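PDB 4MDU: annexin B22 from Schistosoma mansoni, which binds acidic phospholipid membranes in a calcium-dependent manner, aggregates liposomes, and takes part in worm reproduction and host-parasite interaction. Local coordinates for residues B[28-33]-B[356-361]; B[55-60]-B[351-356]; B[103-108]-B[315-320]; B[296-301]-B[322-327]. One frame throughout, in Å; residues are numbered along the deposited sequence.

Interaction 1. Residues B[28-33]-B[356-361]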
loop_
_atom_site.group_PDB
_atom_site.type_symbol
_atom_site.label_atom_id
_atom_site.label_comp_id
_atom_site.label_asym_id
_atom_site.label_seq_id
_atom_site.Cartn_x
_atom_site.Cartn_y
_atom_site.Cartn_z
ATOM N N PRO B 28 0.381 -6.711 28.968
ATOM C CA PRO B 28 0.109 -7.857 28.093
ATOM C C PRO B 28 -1.146 -8.612 28.522
ATOM O O PRO B 28 -1.603 -8.440 29.660
ATOM C CB PRO B 28 1.339 -8.745 28.305
ATOM C CG PRO B 28 1.718 -8.484 29.732
ATOM C CD PRO B 28 1.331 -7.050 30.042
ATOM N N THR B 29 -1.694 -9.451 27.646
ATOM C CA THR B 29 -2.779 -10.341 28.082
ATOM C C THR B 29 -2.231 -11.689 28.559
ATOM O O THR B 29 -2.949 -12.475 29.179
ATOM C CB THR B 29 -3.798 -10.597 26.972
ATOM O OG1 THR B 29 -3.121 -11.135 25.828
ATOM C CG2 THR B 29 -4.509 -9.292 26.594
ATOM N N ILE B 30 -0.969 -11.975 28.243
ATOM C CA ILE B 30 -0.343 -13.209 28.728
ATOM C C ILE B 30 0.985 -12.945 29.436
ATOM O O ILE B 30 1.919 -12.400 28.849
ATOM C CB ILE B 30 -0.153 -14.291 27.625
ATOM C CG1 ILE B 30 -1.509 -14.705 27.017
ATOM C CG2 ILE B 30 0.577 -15.532 28.218
ATOM C CD1 ILE B 30 -1.395 -15.504 25.645
ATOM N N LYS B 31 1.046 -13.338 30.706
ATOM C CA LYS B 31 2.225 -13.142 31.535
ATOM C C LYS B 31 2.743 -14.515 31.927
ATOM O O LYS B 31 1.951 -15.446 32.082
ATOM C CB LYS B 31 1.853 -12.382 32.816
ATOM C CG LYS B 31 1.555 -10.897 32.633
ATOM C CD LYS B 31 0.715 -10.357 33.799
ATOM C CE LYS B 31 1.533 -9.521 34.770
ATOM N NZ LYS B 31 1.864 -8.171 34.222
ATOM N N PRO B 32 4.066 -14.641 32.122
ATOM C CA PRO B 32 4.618 -15.894 32.640
ATOM C C PRO B 32 3.866 -16.331 33.889
ATOM O O PRO B 32 3.612 -15.524 34.787
ATOM C CB PRO B 32 6.071 -15.533 32.983
ATOM C CG PRO B 32 6.111 -14.026 32.997
ATOM C CD PRO B 32 5.096 -13.604 31.981
ATOM N N THR B 33 3.503 -17.608 33.918
ATOM C CA THR B 33 2.742 -18.197 35.008
ATOM C C THR B 33 3.698 -18.622 36.118
ATOM O O THR B 33 4.521 -19.515 35.928
ATOM C CB THR B 33 1.950 -19.428 34.508
ATOM O OG1 THR B 33 1.434 -19.175 33.190
ATOM C CG2 THR B 33 0.800 -19.760 35.453
ATOM N N CYS B 356 -9.739 -15.522 20.937
ATOM C CA CYS B 356 -10.393 -14.890 22.086
ATOM C C CYS B 356 -9.640 -15.192 23.377
ATOM O O CYS B 356 -9.528 -14.338 24.256
ATOM C CB CYS B 356 -11.869 -15.340 22.190
ATOM S SG CYS B 356 -12.857 -14.662 20.827
ATOM N N VAL B 357 -9.122 -16.407 23.489
ATOM C CA VAL B 357 -8.432 -16.814 24.699
ATOM C C VAL B 357 -7.087 -16.085 24.814
ATOM O O VAL B 357 -6.693 -15.680 25.892
ATOM C CB VAL B 357 -8.250 -18.327 24.732
ATOM C CG1 VAL B 357 -7.260 -18.753 25.829
ATOM C CG2 VAL B 357 -9.597 -18.979 24.942
ATOM N N LEU B 358 -6.410 -15.897 23.688
ATOM C CA LEU B 358 -5.191 -15.107 23.674
ATOM C C LEU B 358 -5.432 -13.735 24.313
ATOM O O LEU B 358 -4.586 -13.245 25.049
ATOM C CB LEU B 358 -4.652 -14.954 22.249
ATOM C CG LEU B 358 -4.030 -16.180 21.579
ATOM C CD1 LEU B 358 -3.745 -15.869 20.115
ATOM C CD2 LEU B 358 -2.747 -16.616 22.291
ATOM N N MET B 359 -6.579 -13.118 24.038
ATOM C CA MET B 359 -6.865 -11.780 24.575
ATOM C C MET B 359 -7.336 -11.830 26.027
ATOM O O MET B 359 -7.488 -10.793 26.677
ATOM C CB MET B 359 -7.920 -11.075 23.726
ATOM C CG MET B 359 -7.441 -10.612 22.354
ATOM S SD MET B 359 -8.814 -9.985 21.339
ATOM C CE MET B 359 -9.629 -11.507 20.871
ATOM N N GLY B 360 -7.577 -13.037 26.529
ATOM C CA GLY B 360 -7.988 -13.207 27.911
ATOM C C GLY B 360 -9.390 -13.750 28.146
ATOM O O GLY B 360 -9.754 -14.085 29.282
ATOM N N GLU B 361 -10.196 -13.848 27.097
ATOM C CA GLU B 361 -11.560 -14.342 27.292
ATOM C C GLU B 361 -11.618 -15.865 27.310
ATOM O O GLU B 361 -11.897 -16.487 26.294
ATOM C CB GLU B 361 -12.542 -13.790 26.247
ATOM C CG GLU B 361 -14.011 -14.123 26.611
ATOM C CD GLU B 361 -14.940 -14.191 25.415
ATOM O OE1 GLU B 361 -14.553 -14.782 24.384
ATOM O OE2 GLU B 361 -16.068 -13.666 25.520
#
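Thr29 gives its hydroxyl proton to the backbone carbonyl of Leu358, with OG1 2.7 Å from Leu358 O. The donor stands at a C=O...O angle of 150° and is tilted 21° from the carbonyl plane. With chi1 at 57°, OG1 lies between the threonine's own N and carbonyl carbon, and the CG2 methyl is left to rest against the next carbonyl, 3.3 Å from Met359 O. Ile30 adds an apolar touch beside this bond: its CD1 methyl meets CD2 of Leu358 at 3.8 Å, the two side chains slanting across one another.

Both carbonyls lie where helix 349-358 runs out. Gly360, with positive phi, turns the chain back in a Schellman motif, whose bonds are Glu361 N to Cys356 O (3.0 Å) and Gly360 N to Val357 O (2.9 Å). Further out, Arg65 spans the two segments, binding Thr29 O through NH2 and Val357 O through NH1. Ser320 also holds the loop, through a backbone bond with Ile30, so the loop before helix 38-48 is strapped against the fourth annexin repeat. A hydroxyl and a guanidinium thus both donate to carbonyls near the C-terminal end of the helix, and the charge of Arg65 would be expected to offset part of the negative end of the helix dipole.

Interaction 2. Residues B[55-60]-B[351-356]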
loop_
_atom_site.group_PDB
_atom_site.type_symbol
_atom_site.label_atom_id
_atom_site.label_comp_id
_atom_site.label_asym_id
_atom_site.label_seq_id
_atom_site.Cartn_x
_atom_site.Cartn_y
_atom_site.Cartn_z
ATOM N N ASN B 55 -10.468 -32.858 22.890
ATOM C CA ASN B 55 -10.979 -31.779 23.726
ATOM C C ASN B 55 -10.329 -30.452 23.362
ATOM O O ASN B 55 -9.309 -30.074 23.941
ATOM C CB ASN B 55 -10.740 -32.083 25.207
ATOM C CG ASN B 55 -11.403 -31.063 26.131
ATOM O OD1 ASN B 55 -11.390 -31.215 27.352
ATOM N ND2 ASN B 55 -11.998 -30.025 25.546
ATOM N N GLU B 56 -10.926 -29.743 22.410
ATOM C CA GLU B 56 -10.341 -28.500 21.906
ATOM C C GLU B 56 -10.200 -27.423 22.977
ATOM O O GLU B 56 -9.164 -26.766 23.058
ATOM C CB GLU B 56 -11.133 -27.962 20.713
ATOM C CG GLU B 56 -11.408 -29.011 19.644
ATOM C CD GLU B 56 -12.724 -29.759 19.868
ATOM O OE1 GLU B 56 -13.651 -29.186 20.488
ATOM O OE2 GLU B 56 -12.826 -30.919 19.416
ATOM N N LEU B 57 -11.235 -27.247 23.795
ATOM C CA LEU B 57 -11.204 -26.241 24.855
ATOM C C LEU B 57 -10.037 -26.446 25.815
ATOM O O LEU B 57 -9.415 -25.480 26.264
ATOM C CB LEU B 57 -12.528 -26.194 25.621
ATOM C CG LEU B 57 -13.712 -25.671 24.805
ATOM C CD1 LEU B 57 -14.999 -25.644 25.631
ATOM C CD2 LEU B 57 -13.410 -24.290 24.244
ATOM N N ALA B 58 -9.739 -27.703 26.126
ATOM C CA ALA B 58 -8.607 -28.027 26.993
ATOM C C ALA B 58 -7.286 -27.589 26.368
ATOM O O ALA B 58 -6.431 -26.999 27.030
ATOM C CB ALA B 58 -8.577 -29.521 27.288
ATOM N N ILE B 59 -7.129 -27.893 25.086
ATOM C CA ILE B 59 -5.929 -27.543 24.367
ATOM C C ILE B 59 -5.772 -26.023 24.325
ATOM O O ILE B 59 -4.704 -25.491 24.639
ATOM C CB ILE B 59 -5.956 -28.107 22.927
ATOM C CG1 ILE B 59 -6.044 -29.632 22.954
ATOM C CG2 ILE B 59 -4.723 -27.659 22.140
ATOM C CD1 ILE B 59 -5.752 -30.291 21.603
ATOM N N ILE B 60 -6.839 -25.331 23.940
ATOM C CA ILE B 60 -6.780 -23.887 23.750
ATOM C C ILE B 60 -6.499 -23.180 25.062
ATOM O O ILE B 60 -5.711 -22.238 25.112
ATOM C CB ILE B 60 -8.088 -23.323 23.160
ATOM C CG1 ILE B 60 -8.174 -23.625 21.668
ATOM C CG2 ILE B 60 -8.151 -21.818 23.367
ATOM C CD1 ILE B 60 -9.584 -23.803 21.157
ATOM N N TYR B 351 -10.754 -21.676 15.988
ATOM C CA TYR B 351 -9.835 -20.624 15.632
ATOM C C TYR B 351 -10.269 -19.347 16.351
ATOM O O TYR B 351 -9.507 -18.779 17.133
ATOM C CB TYR B 351 -9.856 -20.483 14.105
ATOM C CG TYR B 351 -9.273 -19.227 13.532
ATOM C CD1 TYR B 351 -7.951 -18.867 13.784
ATOM C CD2 TYR B 351 -10.019 -18.430 12.686
ATOM C CE1 TYR B 351 -7.417 -17.726 13.244
ATOM C CE2 TYR B 351 -9.494 -17.284 12.137
ATOM C CZ TYR B 351 -8.187 -16.934 12.424
ATOM O OH TYR B 351 -7.647 -15.790 11.873
ATOM N N ARG B 352 -11.503 -18.916 16.110
ATOM C CA ARG B 352 -12.058 -17.758 16.816
ATOM C C ARG B 352 -11.834 -17.894 18.321
ATOM O O ARG B 352 -11.369 -16.965 18.995
ATOM C CB ARG B 352 -13.562 -17.625 16.532
ATOM C CG ARG B 352 -14.329 -16.808 17.577
ATOM C CD ARG B 352 -15.615 -16.241 17.010
ATOM N NE ARG B 352 -16.584 -17.287 16.702
ATOM C CZ ARG B 352 -17.745 -17.067 16.092
ATOM N NH1 ARG B 352 -18.082 -15.825 15.745
ATOM N NH2 ARG B 352 -18.569 -18.083 15.843
ATOM N N ARG B 353 -12.157 -19.071 18.836
ATOM C CA ARG B 353 -12.064 -19.333 20.261
ATOM C C ARG B 353 -10.619 -19.175 20.725
ATOM O O ARG B 353 -10.350 -18.568 21.765
ATOM C CB ARG B 353 -12.578 -20.738 20.560
ATOM C CG ARG B 353 -12.762 -21.049 22.034
ATOM C CD ARG B 353 -14.012 -20.366 22.618
ATOM N NE ARG B 353 -13.599 -19.611 23.782
ATOM C CZ ARG B 353 -13.757 -18.305 23.949
ATOM N NH1 ARG B 353 -14.395 -17.556 23.057
ATOM N NH2 ARG B 353 -13.308 -17.759 25.062
ATOM N N THR B 354 -9.690 -19.710 19.944
ATOM C CA THR B 354 -8.272 -19.566 20.261
ATOM C C THR B 354 -7.869 -18.095 20.336
ATOM O O THR B 354 -7.223 -17.681 21.285
ATOM C CB THR B 354 -7.375 -20.278 19.238
ATOM O OG1 THR B 354 -7.717 -21.671 19.170
ATOM C CG2 THR B 354 -5.904 -20.133 19.649
ATOM N N LEU B 355 -8.265 -17.303 19.342
ATOM C CA LEU B 355 -7.931 -15.879 19.344
ATOM C C LEU B 355 -8.504 -15.174 20.571
ATOM O O LEU B 355 -7.839 -14.323 21.172
ATOM C CB LEU B 355 -8.436 -15.197 18.075
ATOM C CG LEU B 355 -7.931 -15.748 16.736
ATOM C CD1 LEU B 355 -8.400 -14.858 15.610
ATOM C CD2 LEU B 355 -6.396 -15.863 16.713
ATOM N N CYS B 356 -9.739 -15.522 20.937
ATOM C CA CYS B 356 -10.393 -14.890 22.086
ATOM C C CYS B 356 -9.640 -15.192 23.377
ATOM O O CYS B 356 -9.528 -14.338 24.256
ATOM C CB CYS B 356 -11.869 -15.340 22.190
ATOM S SG CYS B 356 -12.857 -14.662 20.827
#
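The flat guanidinium group of Arg353 is turned away from Leu57 and Ile60, and the aliphatic stem behind it meets them. CG of Arg353 lies 4.0 Å from CD2 of Leu57 and 4.3 Å from CD1 of Ile60. A chain bent at chi2 and chi3 takes the planar end on to Glu361, whose OE1 forms a salt bridge with NH1. Tyr363 also touches this arginine.

Packing is closer at Ile60. Its CG1 is 3.2 Å from OG1 of Thr354 and its CD1 is 3.5 Å from the same oxygen, while CG2 leans on the backbone at Thr354 CA (3.8 Å). The oxygen that meets these apolar atoms is already engaged, since OG1 is hydrogen-bonded to Asp350 O one turn back; chi1 of -58° sets it beside the backbone N for this.

The helix axes approach to 10.3 Å and cross at -32°, joining the first annexin repeat to the fourth. Glu56, a calcium-binding residue, sits one turn before Ile60. Phe98 of helix 96-106 touches Glu56, Ile60 and Thr354, whereas Leu355, on the same helix as Thr354, packs on helices 311-320 and 339-346.

Interaction 3. Residues B[103-108]-B[315-320]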
loop_
_atom_site.group_PDB
_atom_site.type_symbol
_atom_site.label_atom_id
_atom_site.label_comp_id
_atom_site.label_asym_id
_atom_site.label_seq_id
_atom_site.Cartn_x
_atom_site.Cartn_y
_atom_site.Cartn_z
ATOM N N CYS B 103 -0.665 -24.224 14.808
ATOM C CA CYS B 103 0.683 -24.373 14.310
ATOM C C CYS B 103 1.451 -23.075 14.492
ATOM O O CYS B 103 2.614 -23.105 14.849
ATOM C CB CYS B 103 0.706 -24.854 12.859
ATOM S SG CYS B 103 0.419 -26.645 12.680
ATOM N N GLN B 104 0.802 -21.937 14.276
ATOM C CA GLN B 104 1.475 -20.663 14.514
ATOM C C GLN B 104 1.897 -20.594 15.972
ATOM O O GLN B 104 2.997 -20.166 16.296
ATOM C CB GLN B 104 0.560 -19.493 14.153
ATOM C CG GLN B 104 0.151 -19.508 12.692
ATOM C CD GLN B 104 1.353 -19.591 11.776
ATOM O OE1 GLN B 104 2.191 -18.681 11.752
ATOM N NE2 GLN B 104 1.459 -20.689 11.024
ATOM N N LEU B 105 1.022 -21.083 16.840
ATOM C CA LEU B 105 1.213 -21.047 18.281
ATOM C C LEU B 105 2.308 -21.970 18.871
ATOM O O LEU B 105 3.047 -21.530 19.754
ATOM C CB LEU B 105 -0.146 -21.308 18.946
ATOM C CG LEU B 105 -0.576 -20.742 20.302
ATOM C CD1 LEU B 105 -0.195 -19.276 20.551
ATOM C CD2 LEU B 105 -2.079 -20.939 20.432
ATOM N N ILE B 106 2.418 -23.236 18.447
ATOM C CA ILE B 106 3.414 -24.104 19.110
ATOM C C ILE B 106 4.809 -23.991 18.527
ATOM O O ILE B 106 5.723 -24.660 18.990
ATOM C CB ILE B 106 3.100 -25.631 19.125
ATOM C CG1 ILE B 106 2.305 -26.013 17.904
ATOM C CG2 ILE B 106 2.540 -26.101 20.490
ATOM C CD1 ILE B 106 3.063 -25.789 16.667
ATOM N N VAL B 107 4.955 -23.179 17.491
ATOM C CA VAL B 107 6.251 -22.945 16.889
ATOM C C VAL B 107 6.930 -21.762 17.571
ATOM O O VAL B 107 6.272 -20.780 17.907
ATOM C CB VAL B 107 6.101 -22.722 15.378
ATOM C CG1 VAL B 107 7.241 -21.901 14.844
ATOM C CG2 VAL B 107 6.014 -24.077 14.673
ATOM N N ASP B 108 8.239 -21.874 17.799
ATOM C CA ASP B 108 9.009 -20.807 18.431
ATOM C C ASP B 108 8.755 -19.505 17.679
ATOM O O ASP B 108 8.761 -19.481 16.437
ATOM C CB ASP B 108 10.516 -21.159 18.415
ATOM C CG ASP B 108 11.345 -20.258 19.317
ATOM O OD1 ASP B 108 10.776 -19.651 20.261
ATOM O OD2 ASP B 108 12.577 -20.164 19.080
ATOM N N LEU B 315 -0.407 -11.021 14.885
ATOM C CA LEU B 315 -0.418 -9.873 15.781
ATOM C C LEU B 315 -0.884 -10.232 17.185
ATOM O O LEU B 315 -0.228 -9.882 18.172
ATOM C CB LEU B 315 -1.247 -8.739 15.191
ATOM C CG LEU B 315 -0.533 -8.096 13.998
ATOM C CD1 LEU B 315 -1.464 -7.176 13.269
ATOM C CD2 LEU B 315 0.786 -7.361 14.425
ATOM N N LEU B 316 -1.999 -10.951 17.271
ATOM C CA LEU B 316 -2.537 -11.395 18.557
ATOM C C LEU B 316 -1.545 -12.268 19.339
ATOM O O LEU B 316 -1.279 -12.031 20.521
ATOM C CB LEU B 316 -3.843 -12.156 18.324
ATOM C CG LEU B 316 -5.132 -11.348 18.534
ATOM C CD1 LEU B 316 -4.871 -9.837 18.480
ATOM C CD2 LEU B 316 -6.222 -11.774 17.561
ATOM N N ILE B 317 -1.023 -13.294 18.681
ATOM C CA ILE B 317 -0.042 -14.181 19.294
ATOM C C ILE B 317 1.142 -13.387 19.848
ATOM O O ILE B 317 1.511 -13.527 21.019
ATOM C CB ILE B 317 0.456 -15.231 18.265
ATOM C CG1 ILE B 317 -0.718 -16.155 17.882
ATOM C CG2 ILE B 317 1.660 -16.020 18.799
ATOM C CD1 ILE B 317 -0.443 -17.045 16.704
ATOM N N THR B 318 1.707 -12.520 19.019
ATOM C CA THR B 318 2.917 -11.800 19.406
ATOM C C THR B 318 2.645 -10.712 20.454
ATOM O O THR B 318 3.376 -10.608 21.448
ATOM C CB THR B 318 3.683 -11.212 18.182
ATOM O OG1 THR B 318 2.780 -10.459 17.358
ATOM C CG2 THR B 318 4.277 -12.329 17.349
ATOM N N ARG B 319 1.603 -9.910 20.245
ATOM C CA ARG B 319 1.348 -8.787 21.153
ATOM C C ARG B 319 0.859 -9.247 22.514
ATOM O O ARG B 319 0.942 -8.521 23.505
ATOM C CB ARG B 319 0.356 -7.812 20.541
ATOM C CG ARG B 319 0.968 -7.049 19.399
ATOM C CD ARG B 319 2.111 -6.213 19.970
ATOM N NE ARG B 319 3.315 -6.471 19.234
ATOM C CZ ARG B 319 4.478 -5.864 19.424
ATOM N NH1 ARG B 319 4.648 -4.935 20.364
ATOM N NH2 ARG B 319 5.475 -6.205 18.642
ATOM N N SER B 320 0.364 -10.475 22.552
ATOM C CA SER B 320 -0.271 -10.992 23.750
ATOM C C SER B 320 0.661 -10.936 24.953
ATOM O O SER B 320 0.231 -10.640 26.066
ATOM C CB SER B 320 -0.771 -12.420 23.515
ATOM O OG SER B 320 0.293 -13.313 23.267
#
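Ile317 reaches from helix 311-320 to two successive residues of helix 96-106, and CG1, CG2 and CD1 share the work. The tighter touch is at the tip, where CD1 lies 3.7 Å from CB of Gln104. Alongside, CD1 of Leu105 rests against the two branches of the isoleucine, 4.1 Å from both CG1 and CG2 of Ile317, and the two side chains slant across each other. Chi1 of -66° spreads the isoleucine for this, placing CG2 opposite its own N and CG1 beside it.

This is helix-to-helix packing between repeats 1 and 4, which associate as one module in the four-repeat annexin fold. Leu358 of helix 349-358 touches both Leu105 and Ile317, and Met112 of helix 109-122 touches both Gln104 and Ile317, so two further helices flank the pairing.

The looser side belongs to Gln104. Only its CB meets Ile317; the chain bends at chi2 (-53°) and takes the amide away from helix 311-320, and the residue remains partly exposed. Near the end of helix 311-320, Ser320 folds its hydroxyl back onto its own helix: OG donates to Ile317 O at 2.6 Å, arriving from above the carbonyl plane, 37° out of it.

Interaction 4. Residues B[296-301]-B[322-327]; sequences EWLHDS and IDLQDI
Leu298 and Ile327 point toward each other from helices 290-301 and 324-335, and their side chains cross at about a right angle. One methyl on each side makes the touch: CD1 of Leu298 meets CG2 of Ile327 at 3.6 Å. Ile327 offers that branch because chi1 of -68° sets CG2 opposite the backbone N, while CG1 swings beside the N and carries CD1 of Ile327 to within 3.6 Å of Arg319 CD. Leu324, one turn earlier, takes a smaller part: its CD1 stays 4.5 Å from the same Leu298 CD1.

The two methyls of Leu298 face different helices. While CD1 serves helix 324-335, CD2 lies against helix 311-320. Leu298 CD2 is 3.5 Å from Leu316 CD1 and 3.6 Å from Leu315 CB. The backbone of Leu298 is occupied as well. Its carbonyl accepts two bonds, Ser301 N to Leu298 O at 3.0 Å and Ser301 OG to Leu298 O at 2.6 Å, the hydroxyl only 15° from the carbonyl plane. Both donors come from the residue just before Met302, which binds calcium.

All three touching residues are buried in the fourth annexin repeat. Polar links flank them: Asp323 forms salt bridges with Arg290 and Arg319, and His299 hydrogen-bonds Tyr331 through ND1. Helix 311-320, the intervening helix in sequence, packs on Leu298 and Ile327, and Leu339 of helix 339-346 touches both Leu298 and Leu324, so Leu298 packs against three helices besides its own.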
loop_
_atom_site.group_PDB
_atom_site.type_symbol
_atom_site.label_atom_id
_atom_site.label_comp_id
_atom_site.label_asym_id
_atom_site.label_seq_id
_atom_site.Cartn_x
_atom_site.Cartn_y
_atom_site.Cartn_z
ATOM N N GLU B 296 -4.891 -0.224 14.753
ATOM C CA GLU B 296 -5.223 -0.018 13.341
ATOM C C GLU B 296 -4.750 -1.182 12.482
ATOM O O GLU B 296 -5.437 -1.600 11.558
ATOM C CB GLU B 296 -4.624 1.290 12.817
ATOM C CG GLU B 296 -5.097 2.498 13.577
ATOM C CD GLU B 296 -4.294 3.730 13.244
ATOM O OE1 GLU B 296 -3.624 3.727 12.187
ATOM O OE2 GLU B 296 -4.330 4.693 14.044
ATOM N N TRP B 297 -3.569 -1.704 12.786
ATOM C CA TRP B 297 -3.093 -2.879 12.074
ATOM C C TRP B 297 -4.073 -4.039 12.233
ATOM O O TRP B 297 -4.407 -4.724 11.271
ATOM C CB TRP B 297 -1.724 -3.310 12.594
ATOM C CG TRP B 297 -0.581 -2.465 12.139
ATOM C CD1 TRP B 297 -0.628 -1.377 11.313
ATOM C CD2 TRP B 297 0.804 -2.652 12.479
ATOM N NE1 TRP B 297 0.641 -0.862 11.135
ATOM C CE2 TRP B 297 1.538 -1.633 11.827
ATOM C CE3 TRP B 297 1.490 -3.582 13.277
ATOM C CZ2 TRP B 297 2.926 -1.518 11.937
ATOM C CZ3 TRP B 297 2.876 -3.478 13.379
ATOM C CH2 TRP B 297 3.577 -2.446 12.713
ATOM N N LEU B 298 -4.497 -4.275 13.467
ATOM C CA LEU B 298 -5.459 -5.327 13.736
ATOM C C LEU B 298 -6.765 -5.083 12.957
ATOM O O LEU B 298 -7.280 -5.985 12.301
ATOM C CB LEU B 298 -5.693 -5.430 15.244
ATOM C CG LEU B 298 -4.554 -6.116 16.004
ATOM C CD1 LEU B 298 -4.621 -5.837 17.495
ATOM C CD2 LEU B 298 -4.603 -7.617 15.733
ATOM N N HIS B 299 -7.268 -3.851 13.006
ATOM C CA HIS B 299 -8.468 -3.465 12.257
ATOM C C HIS B 299 -8.323 -3.787 10.769
ATOM O O HIS B 299 -9.210 -4.378 10.158
ATOM C CB HIS B 299 -8.752 -1.964 12.442
ATOM C CG HIS B 299 -10.036 -1.511 11.825
ATOM N ND1 HIS B 299 -11.263 -1.725 12.422
ATOM C CD2 HIS B 299 -10.289 -0.865 10.665
ATOM C CE1 HIS B 299 -12.214 -1.225 11.656
ATOM N NE2 HIS B 299 -11.650 -0.699 10.581
ATOM N N ASP B 300 -7.192 -3.410 10.182
ATOM C CA ASP B 300 -7.029 -3.626 8.756
ATOM C C ASP B 300 -6.830 -5.102 8.439
ATOM O O ASP B 300 -7.052 -5.536 7.314
ATOM C CB ASP B 300 -5.903 -2.754 8.205
ATOM C CG ASP B 300 -6.208 -1.283 8.365
ATOM O OD1 ASP B 300 -7.375 -0.972 8.696
ATOM O OD2 ASP B 300 -5.305 -0.440 8.176
ATOM N N SER B 301 -6.455 -5.881 9.447
ATOM C CA SER B 301 -6.196 -7.297 9.225
ATOM C C SER B 301 -7.503 -8.080 9.215
ATOM O O SER B 301 -7.534 -9.238 8.809
ATOM C CB SER B 301 -5.293 -7.851 10.324
ATOM O OG SER B 301 -6.058 -8.171 11.477
ATOM N N ILE B 322 3.221 -8.925 25.205
ATOM C CA ILE B 322 3.882 -7.621 25.318
ATOM C C ILE B 322 2.943 -6.501 25.738
ATOM O O ILE B 322 3.053 -5.965 26.842
ATOM C CB ILE B 322 4.607 -7.220 24.017
ATOM C CG1 ILE B 322 5.576 -8.338 23.598
ATOM C CG2 ILE B 322 5.378 -5.899 24.220
ATOM C CD1 ILE B 322 6.113 -8.174 22.195
ATOM N N ASP B 323 2.003 -6.146 24.870
ATOM C CA ASP B 323 1.240 -4.938 25.114
ATOM C C ASP B 323 -0.208 -5.037 24.622
ATOM O O ASP B 323 -0.867 -4.025 24.422
ATOM C CB ASP B 323 1.942 -3.764 24.424
ATOM C CG ASP B 323 2.347 -4.098 23.010
ATOM O OD1 ASP B 323 1.907 -5.166 22.502
ATOM O OD2 ASP B 323 3.116 -3.317 22.408
ATOM N N LEU B 324 -0.685 -6.255 24.407
ATOM C CA LEU B 324 -1.996 -6.434 23.797
ATOM C C LEU B 324 -3.152 -5.745 24.580
ATOM O O LEU B 324 -4.008 -5.130 23.981
ATOM C CB LEU B 324 -2.283 -7.918 23.519
ATOM C CG LEU B 324 -3.672 -8.175 22.911
ATOM C CD1 LEU B 324 -3.856 -7.384 21.607
ATOM C CD2 LEU B 324 -3.879 -9.669 22.667
ATOM N N GLN B 325 -3.155 -5.822 25.903
ATOM C CA GLN B 325 -4.190 -5.133 26.670
ATOM C C GLN B 325 -4.264 -3.639 26.347
ATOM O O GLN B 325 -5.353 -3.085 26.199
ATOM C CB GLN B 325 -4.014 -5.331 28.169
ATOM C CG GLN B 325 -5.183 -4.776 28.978
ATOM C CD GLN B 325 -6.475 -5.535 28.728
ATOM O OE1 GLN B 325 -7.517 -4.938 28.442
ATOM N NE2 GLN B 325 -6.412 -6.859 28.828
ATOM N N ASP B 326 -3.113 -2.988 26.225
ATOM C CA ASP B 326 -3.100 -1.571 25.916
ATOM C C ASP B 326 -3.605 -1.339 24.509
ATOM O O ASP B 326 -4.240 -0.324 24.220
ATOM C CB ASP B 326 -1.695 -0.982 26.102
ATOM C CG ASP B 326 -1.294 -0.917 27.562
ATOM O OD1 ASP B 326 -0.164 -1.317 27.903
ATOM O OD2 ASP B 326 -2.130 -0.488 28.380
ATOM N N ILE B 327 -3.314 -2.290 23.633
ATOM C CA ILE B 327 -3.791 -2.227 22.264
ATOM C C ILE B 327 -5.311 -2.419 22.224
ATOM O O ILE B 327 -6.007 -1.816 21.408
ATOM C CB ILE B 327 -3.105 -3.315 21.410
ATOM C CG1 ILE B 327 -1.611 -2.997 21.241
ATOM C CG2 ILE B 327 -3.804 -3.486 20.064
ATOM C CD1 ILE B 327 -0.774 -4.202 20.835
#

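Overall arrangement
The four contacts converge on the fourth repeat. Interactions 1 and 2 share Cys356 and use helix 349-358, their centres 12 Å apart; interaction 3 lies 11 Å from the centre of interaction 1 and 13 Å from that of interaction 2. Interaction 4 is wholly within the repeat, 20 Å from the centre of interaction 2 without touching it. Along the chain, interaction 1 spans all the others and interaction 2 encloses 3 and 4, whose segments alternate. Helix 311-320 connects interaction 3 to both helices of interaction 4. Residues near the N-terminus and the first repeat are thereby joined to the last, closing the chain of repeats into a compact body.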